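Local coordinates for protein EST1E (Clostridium proteoclasticum, PDB 2WTN) that probably hydrolyses ester bonds, such as those linking ferulic acid to plant cell-wall polysaccharide, as a serine esterase of the alpha/beta-hydrolase family, at residues 27-32 with 96-101; 125-130 with 246-251; 4-9 with 86-91. All blocks are in the same frame, centred on the assembly; numbering follows the deposited sequence.

Contact 1: residues 27-32 with 96-101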
loop_
_atom_site.group_PDB
_atom_site.type_symbol
_atom_site.label_atom_id
_atom_site.label_comp_id
_atom_site.label_asym_id
_atom_site.label_seq_id
_atom_site.Cartn_x
_atom_site.Cartn_y
_atom_site.Cartn_z
ATOM N N CYS B 27 30.579 4.939 6.636
ATOM C CA CYS B 27 29.907 4.761 7.954
ATOM C C CYS B 27 28.489 4.194 7.776
ATOM O O CYS B 27 27.968 4.229 6.663
ATOM C CB CYS B 27 29.801 6.083 8.734
ATOM S SG CYS B 27 28.933 7.431 7.894
ATOM N N PRO B 28 27.868 3.707 8.872
ATOM C CA PRO B 28 26.475 3.279 8.768
ATOM C C PRO B 28 25.521 4.447 8.753
ATOM O O PRO B 28 25.893 5.577 9.114
ATOM C CB PRO B 28 26.270 2.403 10.009
ATOM C CG PRO B 28 27.642 2.318 10.683
ATOM C CD PRO B 28 28.351 3.531 10.232
ATOM N N LEU B 29 24.307 4.173 8.275
ATOM C CA LEU B 29 23.260 5.167 8.168
ATOM C C LEU B 29 21.969 4.648 8.826
ATOM O O LEU B 29 21.600 3.528 8.585
ATOM C CB LEU B 29 22.981 5.455 6.706
ATOM C CG LEU B 29 21.964 6.556 6.511
ATOM C CD1 LEU B 29 22.615 7.914 6.647
ATOM C CD2 LEU B 29 21.388 6.494 5.149
ATOM N N CYS B 30 21.329 5.465 9.664
ATOM C CA CYS B 30 19.980 5.138 10.204
ATOM C C CYS B 30 18.902 6.046 9.597
ATOM O O CYS B 30 19.050 7.256 9.561
ATOM C CB CYS B 30 19.979 5.219 11.732
ATOM S SG CYS B 30 18.448 4.539 12.486
ATOM N N ILE B 31 17.849 5.452 9.061
ATOM C CA ILE B 31 16.662 6.236 8.539
ATOM C C ILE B 31 15.792 6.366 9.754
ATOM O O ILE B 31 15.743 5.440 10.599
ATOM C CB ILE B 31 15.964 5.527 7.350
ATOM C CG1 ILE B 31 16.923 5.473 6.154
ATOM C CG2 ILE B 31 14.615 6.142 7.007
ATOM C CD1 ILE B 31 16.579 4.443 5.060
ATOM N N ILE B 32 15.257 7.547 9.927
ATOM C CA ILE B 32 14.436 7.914 11.098
ATOM C C ILE B 32 13.128 8.556 10.576
ATOM O O ILE B 32 13.166 9.516 9.833
ATOM C CB ILE B 32 15.183 8.894 12.043
ATOM C CG1 ILE B 32 16.495 8.320 12.567
ATOM C CG2 ILE B 32 14.366 9.194 13.280
ATOM C CD1 ILE B 32 17.246 9.259 13.410
ATOM N N LEU B 96 24.009 6.279 -1.841
ATOM C CA LEU B 96 25.041 7.059 -1.193
ATOM C C LEU B 96 26.357 6.282 -1.061
ATOM O O LEU B 96 26.377 5.173 -0.478
ATOM C CB LEU B 96 24.569 7.443 0.204
ATOM C CG LEU B 96 23.403 8.431 0.263
ATOM C CD1 LEU B 96 22.877 8.613 1.692
ATOM C CD2 LEU B 96 23.766 9.726 -0.297
ATOM N N ASP B 97 27.472 6.869 -1.529
ATOM C CA ASP B 97 28.748 6.110 -1.589
ATOM C C ASP B 97 29.319 5.816 -0.236
ATOM O O ASP B 97 29.937 4.810 -0.061
ATOM C CB ASP B 97 29.839 6.858 -2.394
ATOM C CG ASP B 97 29.713 6.649 -3.910
ATOM O OD1 ASP B 97 29.326 5.502 -4.309
ATOM O OD2 ASP B 97 30.013 7.634 -4.675
ATOM N N PHE B 98 29.142 6.696 0.733
ATOM C CA PHE B 98 29.709 6.475 2.065
ATOM C C PHE B 98 29.033 5.418 2.964
ATOM O O PHE B 98 29.562 5.070 4.053
ATOM C CB PHE B 98 29.712 7.798 2.825
ATOM C CG PHE B 98 28.345 8.279 3.203
ATOM C CD1 PHE B 98 27.671 9.161 2.400
ATOM C CD2 PHE B 98 27.735 7.813 4.359
ATOM C CE1 PHE B 98 26.380 9.584 2.727
ATOM C CE2 PHE B 98 26.438 8.222 4.721
ATOM C CZ PHE B 98 25.765 9.098 3.889
ATOM N N VAL B 99 27.855 4.935 2.545
ATOM C CA VAL B 99 27.004 4.105 3.423
ATOM C C VAL B 99 27.513 2.700 3.483
ATOM O O VAL B 99 27.627 2.021 2.436
ATOM C CB VAL B 99 25.499 4.025 2.903
ATOM C CG1 VAL B 99 24.702 3.022 3.731
ATOM C CG2 VAL B 99 24.825 5.380 2.950
ATOM N N THR B 100 27.788 2.224 4.688
ATOM C CA THR B 100 28.015 0.785 4.870
ATOM C C THR B 100 26.663 0.016 5.160
ATOM O O THR B 100 26.013 -0.497 4.215
ATOM C CB THR B 100 29.049 0.528 5.940
ATOM O OG1 THR B 100 28.626 1.127 7.153
ATOM C CG2 THR B 100 30.485 1.090 5.537
ATOM N N ASP B 101 26.229 -0.025 6.424
ATOM C CA ASP B 101 24.986 -0.712 6.843
ATOM C C ASP B 101 23.828 0.250 6.963
ATOM O O ASP B 101 24.046 1.431 7.207
ATOM C CB ASP B 101 25.183 -1.434 8.169
ATOM C CG ASP B 101 26.297 -2.489 8.098
ATOM O OD1 ASP B 101 26.319 -3.292 7.160
ATOM O OD2 ASP B 101 27.169 -2.470 8.976
#

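Contact 2: residues 125-130 with 246-251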
loop_
_atom_site.group_PDB
_atom_site.type_symbol
_atom_site.label_atom_id
_atom_site.label_comp_id
_atom_site.label_asym_id
_atom_site.label_seq_id
_atom_site.Cartn_x
_atom_site.Cartn_y
_atom_site.Cartn_z
ATOM N N ILE B 125 18.032 -4.181 5.692
ATOM C CA ILE B 125 18.028 -3.406 6.955
ATOM C C ILE B 125 18.642 -4.232 8.120
ATOM O O ILE B 125 18.106 -5.273 8.534
ATOM C CB ILE B 125 16.608 -2.917 7.315
ATOM C CG1 ILE B 125 16.017 -2.055 6.175
ATOM C CG2 ILE B 125 16.567 -2.242 8.682
ATOM C CD1 ILE B 125 16.781 -0.793 5.799
ATOM N N LYS B 126 19.752 -3.732 8.676
ATOM C CA LYS B 126 20.551 -4.525 9.639
ATOM C C LYS B 126 19.984 -4.695 11.062
ATOM O O LYS B 126 20.106 -5.757 11.737
ATOM C CB LYS B 126 21.999 -3.965 9.728
ATOM C CG LYS B 126 22.932 -4.870 10.497
ATOM C CD LYS B 126 24.419 -4.343 10.370
ATOM C CE LYS B 126 25.448 -5.160 11.193
ATOM N NZ LYS B 126 25.720 -4.685 12.593
ATOM N N ALA B 127 19.428 -3.634 11.558
ATOM C CA ALA B 127 18.692 -3.697 12.832
ATOM C C ALA B 127 17.576 -2.645 12.793
ATOM O O ALA B 127 17.544 -1.762 11.872
ATOM C CB ALA B 127 19.623 -3.470 13.979
ATOM N N LEU B 128 16.637 -2.744 13.747
ATOM C CA LEU B 128 15.374 -1.984 13.675
ATOM C C LEU B 128 15.049 -1.479 15.073
ATOM O O LEU B 128 15.073 -2.223 16.018
ATOM C CB LEU B 128 14.234 -2.909 13.150
ATOM C CG LEU B 128 12.775 -2.465 13.328
ATOM C CD1 LEU B 128 12.543 -1.228 12.429
ATOM C CD2 LEU B 128 11.783 -3.582 12.998
ATOM N N ILE B 129 14.688 -0.223 15.198
ATOM C CA ILE B 129 14.372 0.367 16.437
ATOM C C ILE B 129 13.000 1.120 16.358
ATOM O O ILE B 129 12.928 2.339 16.030
ATOM C CB ILE B 129 15.473 1.390 16.848
ATOM C CG1 ILE B 129 16.880 0.739 16.818
ATOM C CG2 ILE B 129 15.067 2.058 18.231
ATOM C CD1 ILE B 129 18.082 1.771 16.952
ATOM N N PRO B 130 11.906 0.402 16.674
ATOM C CA PRO B 130 10.646 1.086 16.953
ATOM C C PRO B 130 10.533 1.640 18.385
ATOM O O PRO B 130 10.623 0.892 19.378
ATOM C CB PRO B 130 9.565 0.019 16.600
ATOM C CG PRO B 130 10.308 -1.118 16.066
ATOM C CD PRO B 130 11.719 -1.040 16.635
ATOM N N LEU B 246 25.808 0.427 19.532
ATOM C CA LEU B 246 27.253 0.112 19.717
ATOM C C LEU B 246 27.373 -1.365 19.648
ATOM O O LEU B 246 28.222 -1.899 18.955
ATOM C CB LEU B 246 27.778 0.597 21.093
ATOM C CG LEU B 246 27.868 2.119 21.219
ATOM C CD1 LEU B 246 28.124 2.575 22.631
ATOM C CD2 LEU B 246 28.920 2.702 20.327
ATOM N N GLU B 247 26.482 -2.057 20.336
ATOM C CA GLU B 247 26.483 -3.516 20.239
ATOM C C GLU B 247 26.260 -4.019 18.784
ATOM O O GLU B 247 26.780 -5.081 18.381
ATOM C CB GLU B 247 25.451 -4.054 21.216
ATOM C CG GLU B 247 25.366 -5.536 21.234
ATOM C CD GLU B 247 24.403 -6.091 22.322
ATOM O OE1 GLU B 247 24.100 -5.343 23.329
ATOM O OE2 GLU B 247 23.983 -7.288 22.147
ATOM N N GLN B 248 25.486 -3.282 17.974
ATOM C CA GLN B 248 25.204 -3.784 16.624
ATOM C C GLN B 248 26.381 -3.498 15.714
ATOM O O GLN B 248 26.671 -4.281 14.823
ATOM C CB GLN B 248 23.949 -3.150 16.001
ATOM C CG GLN B 248 22.576 -3.538 16.536
ATOM C CD GLN B 248 22.483 -4.948 17.029
ATOM O OE1 GLN B 248 22.555 -5.916 16.252
ATOM N NE2 GLN B 248 22.283 -5.086 18.328
ATOM N N ILE B 249 26.987 -2.329 15.893
ATOM C CA ILE B 249 28.263 -1.967 15.263
ATOM C C ILE B 249 29.424 -2.928 15.575
ATOM O O ILE B 249 30.266 -3.192 14.716
ATOM C CB ILE B 249 28.672 -0.562 15.696
ATOM C CG1 ILE B 249 27.753 0.471 15.069
ATOM C CG2 ILE B 249 30.158 -0.265 15.337
ATOM C CD1 ILE B 249 27.885 1.790 15.754
ATOM N N ALA B 250 29.446 -3.470 16.788
ATOM C CA ALA B 250 30.509 -4.386 17.227
ATOM C C ALA B 250 30.350 -5.792 16.653
ATOM O O ALA B 250 31.273 -6.630 16.761
ATOM C CB ALA B 250 30.577 -4.463 18.780
ATOM N N LYS B 251 29.202 -6.075 16.037
ATOM C CA LYS B 251 28.994 -7.418 15.477
ATOM C C LYS B 251 29.733 -7.605 14.143
ATOM O O LYS B 251 30.857 -7.089 13.979
ATOM C CB LYS B 251 27.507 -7.704 15.336
ATOM C CG LYS B 251 26.813 -7.879 16.680
ATOM C CD LYS B 251 25.301 -8.102 16.472
ATOM C CE LYS B 251 24.584 -8.655 17.671
ATOM N NZ LYS B 251 23.091 -8.619 17.371
#

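Contact 3: residues 4-9 with 86-91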
loop_
_atom_site.group_PDB
_atom_site.type_symbol
_atom_site.label_atom_id
_atom_site.label_comp_id
_atom_site.label_asym_id
_atom_site.label_seq_id
_atom_site.Cartn_x
_atom_site.Cartn_y
_atom_site.Cartn_z
ATOM N N MET B 4 17.730 18.300 1.855
ATOM C CA MET B 4 17.517 17.825 0.543
ATOM C C MET B 4 16.058 17.374 0.433
ATOM O O MET B 4 15.394 17.149 1.476
ATOM C CB MET B 4 18.474 16.635 0.375
ATOM C CG MET B 4 18.679 15.880 1.774
ATOM S SD MET B 4 19.465 14.334 1.660
ATOM C CE MET B 4 18.526 13.826 0.236
ATOM N N TYR B 5 15.576 17.309 -0.805
ATOM C CA TYR B 5 14.285 16.739 -1.126
ATOM C C TYR B 5 14.515 15.433 -1.926
ATOM O O TYR B 5 15.349 15.419 -2.859
ATOM C CB TYR B 5 13.447 17.695 -1.950
ATOM C CG TYR B 5 12.874 18.860 -1.151
ATOM C CD1 TYR B 5 11.724 18.698 -0.400
ATOM C CD2 TYR B 5 13.529 20.113 -1.092
ATOM C CE1 TYR B 5 11.175 19.735 0.327
ATOM C CE2 TYR B 5 12.967 21.169 -0.340
ATOM C CZ TYR B 5 11.786 20.948 0.375
ATOM O OH TYR B 5 11.129 21.919 1.107
ATOM N N ILE B 6 13.785 14.362 -1.551
ATOM C CA ILE B 6 13.765 13.126 -2.309
ATOM C C ILE B 6 12.458 13.081 -3.069
ATOM O O ILE B 6 11.364 13.268 -2.517
ATOM C CB ILE B 6 14.008 11.911 -1.352
ATOM C CG1 ILE B 6 15.370 12.051 -0.691
ATOM C CG2 ILE B 6 13.868 10.587 -2.112
ATOM C CD1 ILE B 6 15.628 11.328 0.607
ATOM N N ASP B 7 12.539 12.873 -4.354
ATOM C CA ASP B 7 11.353 12.802 -5.137
ATOM C C ASP B 7 10.676 11.473 -4.897
ATOM O O ASP B 7 11.302 10.436 -4.900
ATOM C CB ASP B 7 11.633 12.912 -6.621
ATOM C CG ASP B 7 10.343 13.122 -7.446
ATOM O OD1 ASP B 7 9.547 14.068 -7.130
ATOM O OD2 ASP B 7 10.121 12.335 -8.411
ATOM N N CYS B 8 9.381 11.523 -4.708
ATOM C CA CYS B 8 8.592 10.324 -4.685
ATOM C C CYS B 8 7.363 10.582 -5.547
ATOM O O CYS B 8 6.301 11.071 -5.050
ATOM C CB CYS B 8 8.262 9.971 -3.233
ATOM S SG CYS B 8 7.346 8.354 -3.064
ATOM N N ASP B 9 7.496 10.216 -6.826
ATOM C CA ASP B 9 6.446 10.410 -7.835
ATOM C C ASP B 9 5.912 11.836 -7.944
ATOM O O ASP B 9 4.719 12.049 -8.158
ATOM C CB ASP B 9 5.244 9.478 -7.530
ATOM C CG ASP B 9 5.630 7.960 -7.506
ATOM O OD1 ASP B 9 6.051 7.480 -8.570
ATOM O OD2 ASP B 9 5.479 7.292 -6.445
ATOM N N ILE B 86 8.914 5.628 2.285
ATOM C CA ILE B 86 10.043 4.928 2.902
ATOM C C ILE B 86 10.897 4.119 1.913
ATOM O O ILE B 86 12.141 4.187 2.013
ATOM C CB ILE B 86 9.668 4.091 4.146
ATOM C CG1 ILE B 86 9.102 4.952 5.213
ATOM C CG2 ILE B 86 10.856 3.339 4.761
ATOM C CD1 ILE B 86 8.388 4.260 6.278
ATOM N N LEU B 87 10.273 3.437 0.949
ATOM C CA LEU B 87 11.036 2.699 0.011
ATOM C C LEU B 87 11.836 3.682 -0.897
ATOM O O LEU B 87 12.944 3.362 -1.282
ATOM C CB LEU B 87 10.202 1.805 -0.877
ATOM C CG LEU B 87 9.258 0.766 -0.241
ATOM C CD1 LEU B 87 8.707 -0.190 -1.227
ATOM C CD2 LEU B 87 9.872 0.030 0.926
ATOM N N ALA B 88 11.240 4.836 -1.279
ATOM C CA ALA B 88 12.060 5.893 -1.942
ATOM C C ALA B 88 13.242 6.418 -1.124
ATOM O O ALA B 88 14.317 6.683 -1.705
ATOM C CB ALA B 88 11.169 7.035 -2.457
ATOM N N VAL B 89 13.075 6.603 0.187
ATOM C CA VAL B 89 14.179 6.939 1.076
ATOM C C VAL B 89 15.223 5.864 1.108
ATOM O O VAL B 89 16.431 6.166 0.944
ATOM C CB VAL B 89 13.702 7.342 2.422
ATOM C CG1 VAL B 89 14.831 7.751 3.382
ATOM C CG2 VAL B 89 12.698 8.473 2.276
ATOM N N VAL B 90 14.808 4.598 1.221
ATOM C CA VAL B 90 15.765 3.530 1.174
ATOM C C VAL B 90 16.480 3.514 -0.158
ATOM O O VAL B 90 17.665 3.284 -0.124
ATOM C CB VAL B 90 15.201 2.095 1.474
ATOM C CG1 VAL B 90 16.221 1.036 1.143
ATOM C CG2 VAL B 90 14.669 2.019 2.957
ATOM N N ASP B 91 15.775 3.764 -1.267
ATOM C CA ASP B 91 16.372 3.663 -2.593
ATOM C C ASP B 91 17.438 4.782 -2.788
ATOM O O ASP B 91 18.491 4.550 -3.381
ATOM C CB ASP B 91 15.308 3.700 -3.703
ATOM C CG ASP B 91 14.546 2.412 -3.820
ATOM O OD1 ASP B 91 14.914 1.471 -3.152
ATOM O OD2 ASP B 91 13.557 2.330 -4.548
#

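Contact 1: residues 27-32 with 96-101
Cys27 and Val99 face each other as a parallel beta bridge, where strand 27-33 meets strand 99-107 in the central sheet of an alpha/beta-hydrolase fold. The ladder opens with Cys27 held through both its backbone N and its backbone O: its N donates to Phe98 O at 2.8 Å, and its O receives Thr100 N at 2.8 Å. Leu29 N then reaches Asp101 O over 3.0 Å.

The close packing lies on the face of the sheet that carries the side chains of Cys27 and Val99. With CG held between its backbone N and carbonyl carbon (chi1 70°), the Phe98 ring turns back toward strand 27-33. There Cys27 SG comes to 3.8 Å from Phe98 CD2, an oblique sulfur-aromatic contact, while Leu29 CD1 arrives at the ring edge, near its plane. Val99 CG2 lies over one face of the same ring, offset toward the rim, and also rests 4.2 Å from Leu29 CB. Leu96, at the start of the type I turn leading into the strand, adds a methyl contact, its CD1 4.3 Å from Leu29 CD2.

The other side is more open to solvent and lacks such interlocking apolar side chains. Here Pro28 and the exposed Thr100 run side by side, pointing the same way. Thr100 OG1 lies 3.2 Å from Pro28 N, but the proline nitrogen has no hydrogen to give.

On the Cys27 and Phe98 side, Met19 packs on both residues, and Ala58 of the neighbouring strand 58-62 touches Cys27, Leu29 and Phe98. Further along strand 27-33, Leu29 and Ile31 extend the backbone ladder to Tyr103 and Ala105, while Cys30 and Ile32 lie against helix 43-54.

Contact 2: residues 125-130 with 246-251
Ala127 and Gln248 join strand 125-131 of the central alpha/beta-hydrolase sheet to the C-terminal helix 234-249. Both side chains start out toward the other segment, Ala127 CB lying 3.9 Å from Gln248 CG, so the small methyl meets the aliphatic root of the glutamine rather than its amide. Phe244, one turn earlier on the helix, continues this apolar layer over Ala127.

Lys126, next to Ala127 on the strand, also starts toward the helix. Its chain runs out extended, with CG anti to the backbone N (chi1 -170°), and bends only at the last torsion, which carries NZ up to the carbonyl of Gln248. The modelled separation there is too short and too badly angled to count as a bond; the ammonium group is hydrogen-bonded instead to the hydroxyl of Tyr103, on the adjacent strand 99-107.

The glutamine bends at chi2 (-32°), turning its amide aside from Lys126. Both ends of that amide are used, which fixes its rotation: NE2 donates to Phe244 O, and Lys251 NZ, at the chain terminus, reaches Gln248 OE1 at 3.0 Å, in the carbonyl plane and on a lone pair.

Contact 3: residues 4-9 with 86-91
Ile6 and Cys8 turn their side chains from strand 3-8, an outermost strand of the central sheet within this chain, onto Ala88 and Val89 of helix 79-93. The pairing is a strand-on-helix packing of the alpha/beta-hydrolase fold, with the two short segments running at 122° to one another and their axes 8.6 Å apart. No hydrogen bond crosses it.

Ile6 carries the longer reach. From CB, which points toward the helix, the chain divides. The CG2 methyl, anti to the backbone N, drops against the helix backbone and stops 4.0 Å from Ala88 O, with the Ala88 methyl a little farther off at 4.5 Å. The other branch passes through CG1, which makes no close approach to the helix segment, and ends at CD1, 4.4 Å from Val89 CG2. One isoleucine thus straddles two successive helix residues, while Tyr92, a turn further on, also packs against it.

Between these residues of the strand, Asp7 points away from the helix and presents only its backbone: Asp7 O lies 4.2 Å from Ala88 CB. Its carboxylate binds a glycerol, probably from the crystallisation liquor, which Asp9 N also holds. Helix 79-93 meets strand 27-33 as well, with Val89 on Ile31, and Asp91 is hydrogen-bonded to Asn171 of the second subunit.

Cys8 closes the other end of the patch. With its sulfur anti to the backbone N (chi1 -176°), SG is brought to 4.1 Å from Ala88 CB.

Overall arrangement
All three contacts belong to one mixed central sheet and its flanking helices. Contacts 1 and 3 interlock along the chain, since segment 86-91 falls between the halves of contact 1; contact 2 follows both and brings in the C-terminal helix. The centres of contacts 1 and 2 lie about 12 Å apart, and the contacts touch where Asp101 packs on Lys126, across neighbouring strands. Contacts 1 and 3, with centres about 15 Å apart, meet through Ile31 with Val89 and Val90. Contacts 2 and 3, with centres about 23 Å apart, do not touch. Together they tie both chain termini to the core whose strand 99-107 leads to the probable nucleophile elbow.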